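Long-range contacts in cyanuric acid amidohydrolase (Azorhizobium caulinodans, PDB 4NQ3), which hydrolyses cyanuric acid, opening its s-triazine ring to give carboxybiuret, a step in the breakdown of herbicides such as atrazine: residues Ala4-Ile9 with Ala279-Ala284; Pro105-Gly110 with Leu249-Gly254; Asp149-Gln154 with Leu239-Gly244; Ser270-Glu275 with Val347-Ala352. One frame throughout, in Å; residues are numbered along the deposited sequence.

In the fold
The threefold-symmetric monomer is built from three repeating units, each with a four-stranded mixed sheet of strand order 1-4-2-3. Contact 1 joins the first unit's sheet to the third's, and contact 2 the second's to the third's. Contact 3 lies within the second sheet, and contact 4 sets the end of helix 263-271 on strand 345-352 of the third. Centres of contacts 2 and 3 are about 5 Å apart, those of contacts 1 and 3 about 15 Å. Along the chain, contact 1 encloses contacts 2 and 3, contact 2 brackets contact 3, and contact 4 interlocks with contact 1. Val-6, Leu-107 and Leu-249, one from each unit, pack together, so all three contribute to one core.

Contact 1. Residues Ala4-Ile9 with Ala279-Ala284; sequences AKVHRI and ATIVLA
Arg-8 and Ile-281 mark the closest backbone approach, their CA atoms 8.2 Å apart; strand 2-10 reaches the start of strand 281-286 and the loop residues before it through its side chains, with no backbone-to-backbone bond. The strands belong to two four-stranded sheets, those of the first and third repeating units of this threefold monomer, so this is a sheet-to-sheet junction. Its apolar half is a single meeting: CG1 of Val-6 lies 3.4 Å from CD1 of Ile-281, the side chains crossing at a slant. The polar half belongs to Arg-8. Its chain leaves with CG opposite the backbone N (chi1 -155°) and bends at chi3 (64°), which brings NH1 to Thr-280 O at 2.7 Å. That hydrogen bond is weak, with an N-H...O angle of 127°, although the oxygen lies at the guanidinium edge, near its plane. NH2 bonds to Glu-278 O, and NE forms a salt bridge with Glu-329. Lys-297 of the second subunit packs on the same side chain, which sits about 5 Å from a bound magnesium ion. A water accepts from Arg-8 NH1 at 3.2 Å and, more weakly, from Val-282 N at 3.3 Å.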
loop_
_atom_site.group_PDB
_atom_site.type_symbol
_atom_site.label_atom_id
_atom_site.label_comp_id
_atom_site.label_asym_id
_atom_site.label_seq_id
_atom_site.Cartn_x
_atom_site.Cartn_y
_atom_site.Cartn_z
ATOM N N ALA A 4 -11.673 -7.009 39.487
ATOM C CA ALA A 4 -11.304 -6.526 38.157
ATOM C C ALA A 4 -12.544 -6.075 37.400
ATOM O O ALA A 4 -13.550 -6.779 37.330
ATOM C CB ALA A 4 -10.565 -7.596 37.362
ATOM N N LYS A 5 -12.459 -4.897 36.813
ATOM C CA LYS A 5 -13.529 -4.393 35.983
ATOM C C LYS A 5 -12.916 -4.116 34.613
ATOM O O LYS A 5 -11.936 -3.377 34.499
ATOM C CB LYS A 5 -14.140 -3.134 36.628
ATOM C CG LYS A 5 -15.332 -3.414 37.556
ATOM C CD LYS A 5 -15.614 -2.284 38.556
ATOM C CE LYS A 5 -16.175 -1.007 37.898
ATOM N NZ LYS A 5 -16.165 0.227 38.788
ATOM N N VAL A 6 -13.449 -4.755 33.578
ATOM C CA VAL A 6 -12.947 -4.549 32.219
ATOM C C VAL A 6 -13.988 -3.877 31.335
ATOM O O VAL A 6 -15.106 -4.390 31.190
ATOM C CB VAL A 6 -12.524 -5.869 31.587
ATOM C CG1 VAL A 6 -12.070 -5.652 30.160
ATOM C CG2 VAL A 6 -11.436 -6.485 32.412
ATOM N N HIS A 7 -13.622 -2.750 30.732
ATOM C CA HIS A 7 -14.571 -1.940 29.958
ATOM C C HIS A 7 -14.203 -1.842 28.486
ATOM O O HIS A 7 -13.137 -1.336 28.168
ATOM C CB HIS A 7 -14.643 -0.518 30.517
ATOM C CG HIS A 7 -15.006 -0.443 31.965
ATOM N ND1 HIS A 7 -16.310 -0.522 32.411
ATOM C CD2 HIS A 7 -14.235 -0.300 33.071
ATOM C CE1 HIS A 7 -16.324 -0.426 33.729
ATOM N NE2 HIS A 7 -15.078 -0.290 34.154
ATOM N N ARG A 8 -15.073 -2.288 27.585
ATOM C CA ARG A 8 -14.773 -2.144 26.156
ATOM C C ARG A 8 -15.476 -0.904 25.562
ATOM O O ARG A 8 -16.694 -0.812 25.530
ATOM C CB ARG A 8 -15.164 -3.397 25.391
ATOM C CG ARG A 8 -14.385 -3.590 24.116
ATOM C CD ARG A 8 -14.577 -5.015 23.525
ATOM N NE ARG A 8 -15.970 -5.206 23.137
ATOM C CZ ARG A 8 -16.622 -6.364 23.087
ATOM N NH1 ARG A 8 -16.041 -7.520 23.386
ATOM N NH2 ARG A 8 -17.890 -6.347 22.718
ATOM N N ILE A 9 -14.693 0.067 25.127
ATOM C CA ILE A 9 -15.235 1.329 24.671
ATOM C C ILE A 9 -14.978 1.569 23.171
ATOM O O ILE A 9 -13.843 1.484 22.710
ATOM C CB ILE A 9 -14.646 2.482 25.503
ATOM C CG1 ILE A 9 -15.007 2.269 26.975
ATOM C CG2 ILE A 9 -15.146 3.846 25.009
ATOM C CD1 ILE A 9 -14.451 3.296 27.912
ATOM N N ALA A 279 -20.600 -9.731 24.255
ATOM C CA ALA A 279 -19.866 -9.443 25.481
ATOM C C ALA A 279 -18.519 -10.153 25.588
ATOM O O ALA A 279 -17.681 -9.754 26.388
ATOM C CB ALA A 279 -20.715 -9.779 26.677
ATOM N N THR A 280 -18.303 -11.216 24.820
ATOM C CA THR A 280 -17.022 -11.927 24.901
ATOM C C THR A 280 -15.848 -10.992 24.560
ATOM O O THR A 280 -15.884 -10.253 23.574
ATOM C CB THR A 280 -16.972 -13.130 23.945
ATOM O OG1 THR A 280 -18.178 -13.900 24.057
ATOM C CG2 THR A 280 -15.771 -13.997 24.259
ATOM N N ILE A 281 -14.822 -10.997 25.395
ATOM C CA ILE A 281 -13.621 -10.226 25.124
ATOM C C ILE A 281 -12.531 -11.154 24.606
ATOM O O ILE A 281 -12.212 -12.153 25.266
ATOM C CB ILE A 281 -13.125 -9.541 26.386
ATOM C CG1 ILE A 281 -14.126 -8.495 26.849
ATOM C CG2 ILE A 281 -11.733 -8.955 26.165
ATOM C CD1 ILE A 281 -13.723 -7.883 28.136
ATOM N N VAL A 282 -11.937 -10.829 23.460
ATOM C CA VAL A 282 -10.918 -11.703 22.873
ATOM C C VAL A 282 -9.606 -10.972 22.645
ATOM O O VAL A 282 -9.597 -9.890 22.069
ATOM C CB VAL A 282 -11.387 -12.297 21.529
ATOM C CG1 VAL A 282 -10.412 -13.357 21.059
ATOM C CG2 VAL A 282 -12.793 -12.881 21.666
ATOM N N LEU A 283 -8.501 -11.548 23.109
ATOM C CA LEU A 283 -7.165 -11.009 22.813
ATOM C C LEU A 283 -6.360 -12.096 22.109
ATOM O O LEU A 283 -6.201 -13.190 22.652
ATOM C CB LEU A 283 -6.454 -10.579 24.091
ATOM C CG LEU A 283 -7.360 -9.889 25.106
ATOM C CD1 LEU A 283 -6.690 -9.832 26.454
ATOM C CD2 LEU A 283 -7.677 -8.507 24.641
ATOM N N ALA A 284 -5.857 -11.833 20.911
ATOM C CA ALA A 284 -5.175 -12.895 20.186
ATOM C C ALA A 284 -3.958 -12.397 19.428
ATOM O O ALA A 284 -3.926 -11.247 19.008
ATOM C CB ALA A 284 -6.129 -13.562 19.250
HETATM O O HOH W 1 -12.951 -7.806 22.590
#

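Contact 2. Residues Pro105-Gly110 with Leu249-Gly254; sequences PALAIG and LAIAHG
Leu-107 and Leu-249 join the outermost strands of two neighbouring four-stranded sheets, 106-113 of the second repeating unit and 249-256 of the third. The strand segments run at 79° to each other and approach to 4.6 Å between axes, so they touch near one point and cannot pair along their length. The backbone part is a single hydrogen bond, Leu-107 N to Leu-249 O, 2.7 Å long with an N-H...O angle of 151°, the donor somewhat tilted from the carbonyl plane. A methyl approaches the same oxygen, Ala-106 CB resting 3.6 Å from Leu-249 O. Each strand otherwise pairs within its own sheet, Ala-106 and Ala-108 with Ser-242 and Gly-240, Ala-250 and Ala-252 with Ala-351 and Val-349. The apolar part gathers round Leu-107. Its side chain and that of Leu-249 lie alongside each other and point the same way, CB to CB 4.1 Å. Ala-4 and Val-6 of strand 2-10 pack on Leu-107 as well, bringing the first unit into the same core. With CG of Leu-107 anti to its backbone N (chi1 179°), the branch reaches aslant over to Ile-251, and CD1 ends 3.8 Å from Ile-251 CG2.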
loop_
_atom_site.group_PDB
_atom_site.type_symbol
_atom_site.label_atom_id
_atom_site.label_comp_id
_atom_site.label_asym_id
_atom_site.label_seq_id
_atom_site.Cartn_x
_atom_site.Cartn_y
_atom_site.Cartn_z
ATOM N N PRO A 105 -11.895 -17.657 43.140
ATOM C CA PRO A 105 -10.867 -16.956 42.358
ATOM C C PRO A 105 -11.434 -16.239 41.131
ATOM O O PRO A 105 -12.395 -16.743 40.522
ATOM C CB PRO A 105 -9.925 -18.085 41.947
ATOM C CG PRO A 105 -10.830 -19.243 41.770
ATOM C CD PRO A 105 -11.911 -19.097 42.815
ATOM N N ALA A 106 -10.864 -15.077 40.793
ATOM C CA ALA A 106 -11.387 -14.237 39.716
ATOM C C ALA A 106 -10.266 -13.554 38.965
ATOM O O ALA A 106 -9.107 -13.739 39.293
ATOM C CB ALA A 106 -12.356 -13.184 40.272
ATOM N N LEU A 107 -10.626 -12.763 37.955
ATOM C CA LEU A 107 -9.651 -12.071 37.137
ATOM C C LEU A 107 -8.798 -11.185 38.016
ATOM O O LEU A 107 -9.332 -10.462 38.853
ATOM C CB LEU A 107 -10.335 -11.242 36.049
ATOM C CG LEU A 107 -9.445 -10.409 35.105
ATOM C CD1 LEU A 107 -8.373 -11.264 34.461
ATOM C CD2 LEU A 107 -10.263 -9.718 34.020
ATOM N N ALA A 108 -7.477 -11.280 37.848
ATOM C CA ALA A 108 -6.527 -10.399 38.524
ATOM C C ALA A 108 -5.698 -9.667 37.476
ATOM O O ALA A 108 -5.423 -10.216 36.408
ATOM C CB ALA A 108 -5.631 -11.176 39.458
ATOM N N ILE A 109 -5.282 -8.446 37.810
ATOM C CA ILE A 109 -4.564 -7.553 36.915
ATOM C C ILE A 109 -3.349 -6.947 37.582
ATOM O O ILE A 109 -3.439 -6.438 38.696
ATOM C CB ILE A 109 -5.438 -6.400 36.473
ATOM C CG1 ILE A 109 -6.740 -6.914 35.883
ATOM C CG2 ILE A 109 -4.690 -5.505 35.487
ATOM C CD1 ILE A 109 -7.786 -5.868 35.924
ATOM N N GLY A 110 -2.204 -6.997 36.916
ATOM C CA GLY A 110 -1.014 -6.350 37.448
ATOM C C GLY A 110 -0.318 -5.559 36.363
ATOM O O GLY A 110 -0.364 -5.934 35.185
ATOM N N LEU A 249 -15.690 -11.685 36.625
ATOM C CA LEU A 249 -14.863 -11.931 35.458
ATOM C C LEU A 249 -13.770 -12.967 35.709
ATOM O O LEU A 249 -13.041 -12.888 36.701
ATOM C CB LEU A 249 -14.251 -10.610 34.978
ATOM C CG LEU A 249 -15.189 -9.566 34.352
ATOM C CD1 LEU A 249 -14.424 -8.346 33.943
ATOM C CD2 LEU A 249 -15.875 -10.167 33.133
ATOM N N ALA A 250 -13.677 -13.946 34.807
ATOM C CA ALA A 250 -12.539 -14.874 34.767
ATOM C C ALA A 250 -11.827 -14.786 33.416
ATOM O O ALA A 250 -12.347 -14.195 32.456
ATOM C CB ALA A 250 -12.979 -16.281 35.017
ATOM N N ILE A 251 -10.645 -15.384 33.332
ATOM C CA ILE A 251 -9.916 -15.377 32.074
ATOM C C ILE A 251 -9.460 -16.787 31.797
ATOM O O ILE A 251 -9.099 -17.515 32.718
ATOM C CB ILE A 251 -8.704 -14.403 32.109
ATOM C CG1 ILE A 251 -8.047 -14.283 30.736
ATOM C CG2 ILE A 251 -7.688 -14.815 33.181
ATOM C CD1 ILE A 251 -6.979 -13.199 30.658
ATOM N N ALA A 252 -9.531 -17.185 30.534
ATOM C CA ALA A 252 -9.024 -18.473 30.086
ATOM C C ALA A 252 -8.181 -18.191 28.857
ATOM O O ALA A 252 -8.331 -17.128 28.251
ATOM C CB ALA A 252 -10.158 -19.422 29.776
ATOM N N HIS A 253 -7.289 -19.109 28.493
ATOM C CA HIS A 253 -6.426 -18.901 27.326
ATOM C C HIS A 253 -6.053 -20.213 26.674
ATOM O O HIS A 253 -6.167 -21.272 27.287
ATOM C CB HIS A 253 -5.132 -18.179 27.704
ATOM C CG HIS A 253 -4.066 -19.107 28.192
ATOM N ND1 HIS A 253 -4.035 -19.593 29.484
ATOM C CD2 HIS A 253 -3.007 -19.663 27.553
ATOM C CE1 HIS A 253 -2.994 -20.399 29.624
ATOM N NE2 HIS A 253 -2.354 -20.459 28.467
ATOM N N GLY A 254 -5.523 -20.120 25.458
ATOM C CA GLY A 254 -5.067 -21.278 24.712
ATOM C C GLY A 254 -4.116 -20.844 23.614
ATOM O O GLY A 254 -3.908 -19.647 23.413
#

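Contact 3. Residues Asp149-Gln154 with Leu239-Gly244; sequences DVHFVQ and LGMSEG
A classic beta bulge interrupts the antiparallel pairing of strands 150-157 and 235-242, the two central strands of the second repeating unit's mixed sheet: His-151 and Phe-152 both stand opposite Leu-239. Val-150 and Gly-240 form a non-hydrogen-bonded pair before the bulge, and Phe-152 with Leu-239 a hydrogen-bonded pair after it. The extra residue, His-151, has a psi of -19°, far from that of a strand, which turns two successive N-H groups to one carbonyl. Leu-239 O thus accepts from His-151 N at 2.8 Å, in its carbonyl plane, and from Phe-152 N at 3.1 Å, the latter tilted out of it. Leu-239 N donates to Phe-152 O over 2.8 Å, almost straight at 170°, and Met-241 N donates to Asp-149 O at 2.9 Å.

The side chains of Phe-152 and Leu-239 lie side by side, ring CD2 4.0 Å from leucine CD1, and Leu-283 of the third unit packs against both. The bulge lies a little way from the active site: the Phe-152 side chain is about 7 Å from that of substrate-binding Ser-333 and about 11 Å from the bound barbituric acid, strand 150-157 goes on to active-site Lys-156, and its neighbour 223-227 carries the nucleophile Ser-226. CB of His-151 leaves on roughly the same side as that of Phe-152; the imidazole ND1 is hydrogen-bonded to His-253 ND1 of strand 249-256, the rings at about 75°. Gly-240 CA lies at the edge of the His-151 imidazole, near its plane, while the bent selenomethionine chain of Met-241 crosses it obliquely, CG 3.7 Å from NE2.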
loop_
_atom_site.group_PDB
_atom_site.type_symbol
_atom_site.label_atom_id
_atom_site.label_comp_id
_atom_site.label_asym_id
_atom_site.label_seq_id
_atom_site.Cartn_x
_atom_site.Cartn_y
_atom_site.Cartn_z
ATOM N N ASP A 149 -1.047 -19.550 37.175
ATOM C CA ASP A 149 -2.219 -18.716 37.361
ATOM C C ASP A 149 -2.149 -17.470 36.492
ATOM O O ASP A 149 -3.048 -16.642 36.531
ATOM C CB ASP A 149 -2.380 -18.324 38.829
ATOM C CG ASP A 149 -2.848 -19.486 39.685
ATOM O OD1 ASP A 149 -3.651 -20.310 39.185
ATOM O OD2 ASP A 149 -2.417 -19.577 40.854
ATOM N N VAL A 150 -1.084 -17.339 35.710
ATOM C CA VAL A 150 -0.983 -16.264 34.735
ATOM C C VAL A 150 -1.553 -16.738 33.411
ATOM O O VAL A 150 -1.195 -17.797 32.921
ATOM C CB VAL A 150 0.480 -15.806 34.546
ATOM C CG1 VAL A 150 0.614 -14.913 33.335
ATOM C CG2 VAL A 150 0.982 -15.089 35.801
ATOM N N HIS A 151 -2.408 -15.933 32.800
ATOM C CA HIS A 151 -3.081 -16.364 31.579
ATOM C C HIS A 151 -2.723 -15.562 30.345
ATOM O O HIS A 151 -2.908 -16.028 29.230
ATOM C CB HIS A 151 -4.592 -16.337 31.784
ATOM C CG HIS A 151 -5.075 -17.498 32.581
ATOM N ND1 HIS A 151 -5.461 -18.685 31.993
ATOM C CD2 HIS A 151 -5.181 -17.683 33.917
ATOM C CE1 HIS A 151 -5.801 -19.545 32.934
ATOM N NE2 HIS A 151 -5.635 -18.964 34.109
ATOM N N PHE A 152 -2.182 -14.373 30.540
ATOM C CA PHE A 152 -1.890 -13.509 29.427
ATOM C C PHE A 152 -0.980 -12.380 29.867
ATOM O O PHE A 152 -1.265 -11.718 30.844
ATOM C CB PHE A 152 -3.186 -12.965 28.889
ATOM C CG PHE A 152 -3.066 -12.323 27.561
ATOM C CD1 PHE A 152 -3.044 -13.099 26.416
ATOM C CD2 PHE A 152 -3.026 -10.935 27.450
ATOM C CE1 PHE A 152 -2.966 -12.521 25.174
ATOM C CE2 PHE A 152 -2.937 -10.335 26.196
ATOM C CZ PHE A 152 -2.916 -11.135 25.051
ATOM N N VAL A 153 0.151 -12.204 29.201
ATOM C CA VAL A 153 1.016 -11.078 29.510
ATOM C C VAL A 153 1.176 -10.185 28.284
ATOM O O VAL A 153 1.790 -10.582 27.289
ATOM C CB VAL A 153 2.377 -11.541 30.008
ATOM C CG1 VAL A 153 3.243 -10.340 30.374
ATOM C CG2 VAL A 153 2.165 -12.421 31.205
ATOM N N GLN A 154 0.580 -8.995 28.348
ATOM C CA GLN A 154 0.676 -8.009 27.277
ATOM C C GLN A 154 1.910 -7.149 27.487
ATOM O O GLN A 154 2.142 -6.691 28.575
ATOM C CB GLN A 154 -0.592 -7.156 27.246
ATOM C CG GLN A 154 -0.643 -6.125 26.164
ATOM C CD GLN A 154 -0.526 -6.732 24.799
ATOM O OE1 GLN A 154 -1.306 -7.608 24.415
ATOM N NE2 GLN A 154 0.474 -6.290 24.052
ATOM N N LEU A 239 -2.347 -10.540 33.193
ATOM C CA LEU A 239 -3.713 -10.963 33.489
ATOM C C LEU A 239 -3.737 -12.416 33.946
ATOM O O LEU A 239 -3.130 -13.288 33.314
ATOM C CB LEU A 239 -4.613 -10.804 32.262
ATOM C CG LEU A 239 -4.600 -9.442 31.603
ATOM C CD1 LEU A 239 -5.386 -9.508 30.317
ATOM C CD2 LEU A 239 -5.202 -8.435 32.548
ATOM N N GLY A 240 -4.448 -12.692 35.032
ATOM C CA GLY A 240 -4.461 -14.039 35.547
ATOM C C GLY A 240 -5.640 -14.272 36.449
ATOM O O GLY A 240 -6.505 -13.404 36.584
HETATM N N MSE A 241 -5.682 -15.465 37.037
HETATM C CA MSE A 241 -6.648 -15.797 38.071
HETATM C C MSE A 241 -5.956 -15.807 39.429
HETATM O O MSE A 241 -4.774 -16.163 39.544
HETATM C CB MSE A 241 -7.287 -17.142 37.786
HETATM C CG MSE A 241 -7.953 -17.187 36.458
HETATM SE SE MSE A 241 -9.605 -16.182 36.489
HETATM C CE MSE A 241 -10.691 -17.473 37.455
ATOM N N SER A 242 -6.692 -15.400 40.455
ATOM C CA SER A 242 -6.144 -15.321 41.792
ATOM C C SER A 242 -7.203 -15.558 42.835
ATOM O O SER A 242 -8.323 -15.094 42.689
ATOM C CB SER A 242 -5.506 -13.958 42.039
ATOM O OG SER A 242 -5.276 -13.762 43.429
ATOM N N GLU A 243 -6.819 -16.246 43.906
ATOM C CA GLU A 243 -7.683 -16.416 45.066
ATOM C C GLU A 243 -7.943 -15.071 45.768
ATOM O O GLU A 243 -8.984 -14.893 46.411
ATOM C CB GLU A 243 -7.072 -17.410 46.053
ATOM C CG GLU A 243 -6.785 -18.792 45.481
ATOM C CD GLU A 243 -8.044 -19.623 45.263
ATOM O OE1 GLU A 243 -9.109 -19.248 45.811
ATOM O OE2 GLU A 243 -7.960 -20.667 44.567
ATOM N N GLY A 244 -6.982 -14.150 45.671
ATOM C CA GLY A 244 -7.055 -12.883 46.381
ATOM C C GLY A 244 -7.802 -11.791 45.653
ATOM O O GLY A 244 -7.739 -10.622 46.036
#

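Contact 4. Residues Ser270-Glu275 with Val347-Ala352; sequences SALGAE and VAVIAA
Leu-272 and Ala-274 meet Val-349 and Ala-351 with no flat side chain taking part; the flat groups touched are peptide groups of the strand, whose oxygens Val-349 O and Ala-352 O meet the methyls of the first two. This is alpha/beta packing in the third repeating unit: helix 263-271 finishes in a Schellman motif over strand 345-352, a central strand of its sheet. Gly-273, the first residue to depart from helical geometry, has positive phi (63°), and its N bonds back to Ser-270 O at 2.9 Å. The turn sets Leu-272 and Ala-274, one on each side of the glycine, with their CB atoms directed at the strand. Leu-272 does most of the touching through one methyl. Its CG lies opposite the carbonyl carbon (chi1 -70°), and CD1 comes over the strand to Val-349 CG1 at 3.7 Å and Val-349 O at 3.6 Å, the two side chains running across each other at an angle. The same methyl meets Ala-351 CB at 3.9 Å. Ala-250 and Ala-252 of the neighbouring strand 249-256 also pack on the buried Leu-272. The methyl of Ala-274 lies 3.7 Å from Ala-351 CB and 3.5 Å from Ala-352 O.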
loop_
_atom_site.group_PDB
_atom_site.type_symbol
_atom_site.label_atom_id
_atom_site.label_comp_id
_atom_site.label_asym_id
_atom_site.label_seq_id
_atom_site.Cartn_x
_atom_site.Cartn_y
_atom_site.Cartn_z
ATOM N N SER A 270 -15.626 -22.675 27.035
ATOM C CA SER A 270 -16.095 -23.763 27.898
ATOM C C SER A 270 -15.545 -23.664 29.314
ATOM O O SER A 270 -16.291 -23.762 30.289
ATOM C CB SER A 270 -15.720 -25.113 27.324
ATOM O OG SER A 270 -16.740 -25.567 26.469
ATOM N N ALA A 271 -14.235 -23.478 29.421
ATOM C CA ALA A 271 -13.580 -23.353 30.716
ATOM C C ALA A 271 -14.213 -22.253 31.562
ATOM O O ALA A 271 -14.383 -22.402 32.775
ATOM C CB ALA A 271 -12.106 -23.087 30.520
ATOM N N LEU A 272 -14.561 -21.154 30.896
ATOM C CA LEU A 272 -15.169 -19.977 31.519
ATOM C C LEU A 272 -16.681 -20.101 31.788
ATOM O O LEU A 272 -17.273 -19.215 32.437
ATOM C CB LEU A 272 -14.928 -18.764 30.632
ATOM C CG LEU A 272 -13.508 -18.224 30.534
ATOM C CD1 LEU A 272 -13.425 -17.239 29.375
ATOM C CD2 LEU A 272 -13.118 -17.550 31.837
ATOM N N GLY A 273 -17.296 -21.176 31.283
ATOM C CA GLY A 273 -18.732 -21.376 31.414
ATOM C C GLY A 273 -19.549 -20.293 30.721
ATOM O O GLY A 273 -20.620 -19.883 31.180
ATOM N N ALA A 274 -19.024 -19.812 29.604
ATOM C CA ALA A 274 -19.679 -18.767 28.839
ATOM C C ALA A 274 -19.863 -19.171 27.381
ATOM O O ALA A 274 -19.197 -20.082 26.879
ATOM C CB ALA A 274 -18.879 -17.485 28.934
ATOM N N GLU A 275 -20.798 -18.523 26.701
ATOM C CA GLU A 275 -20.937 -18.752 25.272
ATOM C C GLU A 275 -20.647 -17.474 24.494
ATOM O O GLU A 275 -20.786 -16.364 25.022
ATOM C CB GLU A 275 -22.318 -19.325 24.950
ATOM C CG GLU A 275 -23.498 -18.586 25.544
ATOM C CD GLU A 275 -24.730 -19.474 25.582
ATOM O OE1 GLU A 275 -24.551 -20.713 25.546
ATOM O OE2 GLU A 275 -25.865 -18.946 25.628
ATOM N N VAL A 347 -4.206 -17.068 22.387
ATOM C CA VAL A 347 -5.468 -16.362 22.401
ATOM C C VAL A 347 -6.023 -16.491 23.811
ATOM O O VAL A 347 -5.899 -17.537 24.437
ATOM C CB VAL A 347 -6.448 -16.905 21.361
ATOM C CG1 VAL A 347 -6.688 -18.363 21.589
ATOM C CG2 VAL A 347 -7.734 -16.176 21.474
ATOM N N ALA A 348 -6.558 -15.399 24.339
ATOM C CA ALA A 348 -7.160 -15.403 25.663
ATOM C C ALA A 348 -8.583 -14.878 25.557
ATOM O O ALA A 348 -8.893 -14.056 24.690
ATOM C CB ALA A 348 -6.349 -14.569 26.629
ATOM N N VAL A 349 -9.450 -15.353 26.437
ATOM C CA VAL A 349 -10.819 -14.878 26.463
ATOM C C VAL A 349 -11.144 -14.403 27.850
ATOM O O VAL A 349 -10.684 -14.997 28.827
ATOM C CB VAL A 349 -11.795 -15.969 26.064
ATOM C CG1 VAL A 349 -13.202 -15.447 26.121
ATOM C CG2 VAL A 349 -11.470 -16.447 24.674
ATOM N N ILE A 350 -11.920 -13.330 27.943
ATOM C CA ILE A 350 -12.348 -12.809 29.239
ATOM C C ILE A 350 -13.850 -12.729 29.294
ATOM O O ILE A 350 -14.459 -11.958 28.555
ATOM C CB ILE A 350 -11.795 -11.431 29.522
ATOM C CG1 ILE A 350 -10.280 -11.489 29.685
ATOM C CG2 ILE A 350 -12.444 -10.877 30.776
ATOM C CD1 ILE A 350 -9.685 -10.156 29.935
ATOM N N ALA A 351 -14.460 -13.533 30.152
ATOM C CA ALA A 351 -15.918 -13.593 30.183
ATOM C C ALA A 351 -16.460 -13.712 31.602
ATOM O O ALA A 351 -15.712 -14.029 32.525
ATOM C CB ALA A 351 -16.390 -14.763 29.343
ATOM N N ALA A 352 -17.756 -13.466 31.783
ATOM C CA ALA A 352 -18.395 -13.810 33.051
ATOM C C ALA A 352 -19.069 -15.183 32.925
ATOM O O ALA A 352 -19.448 -15.609 31.824
ATOM C CB ALA A 352 -19.394 -12.755 33.464
#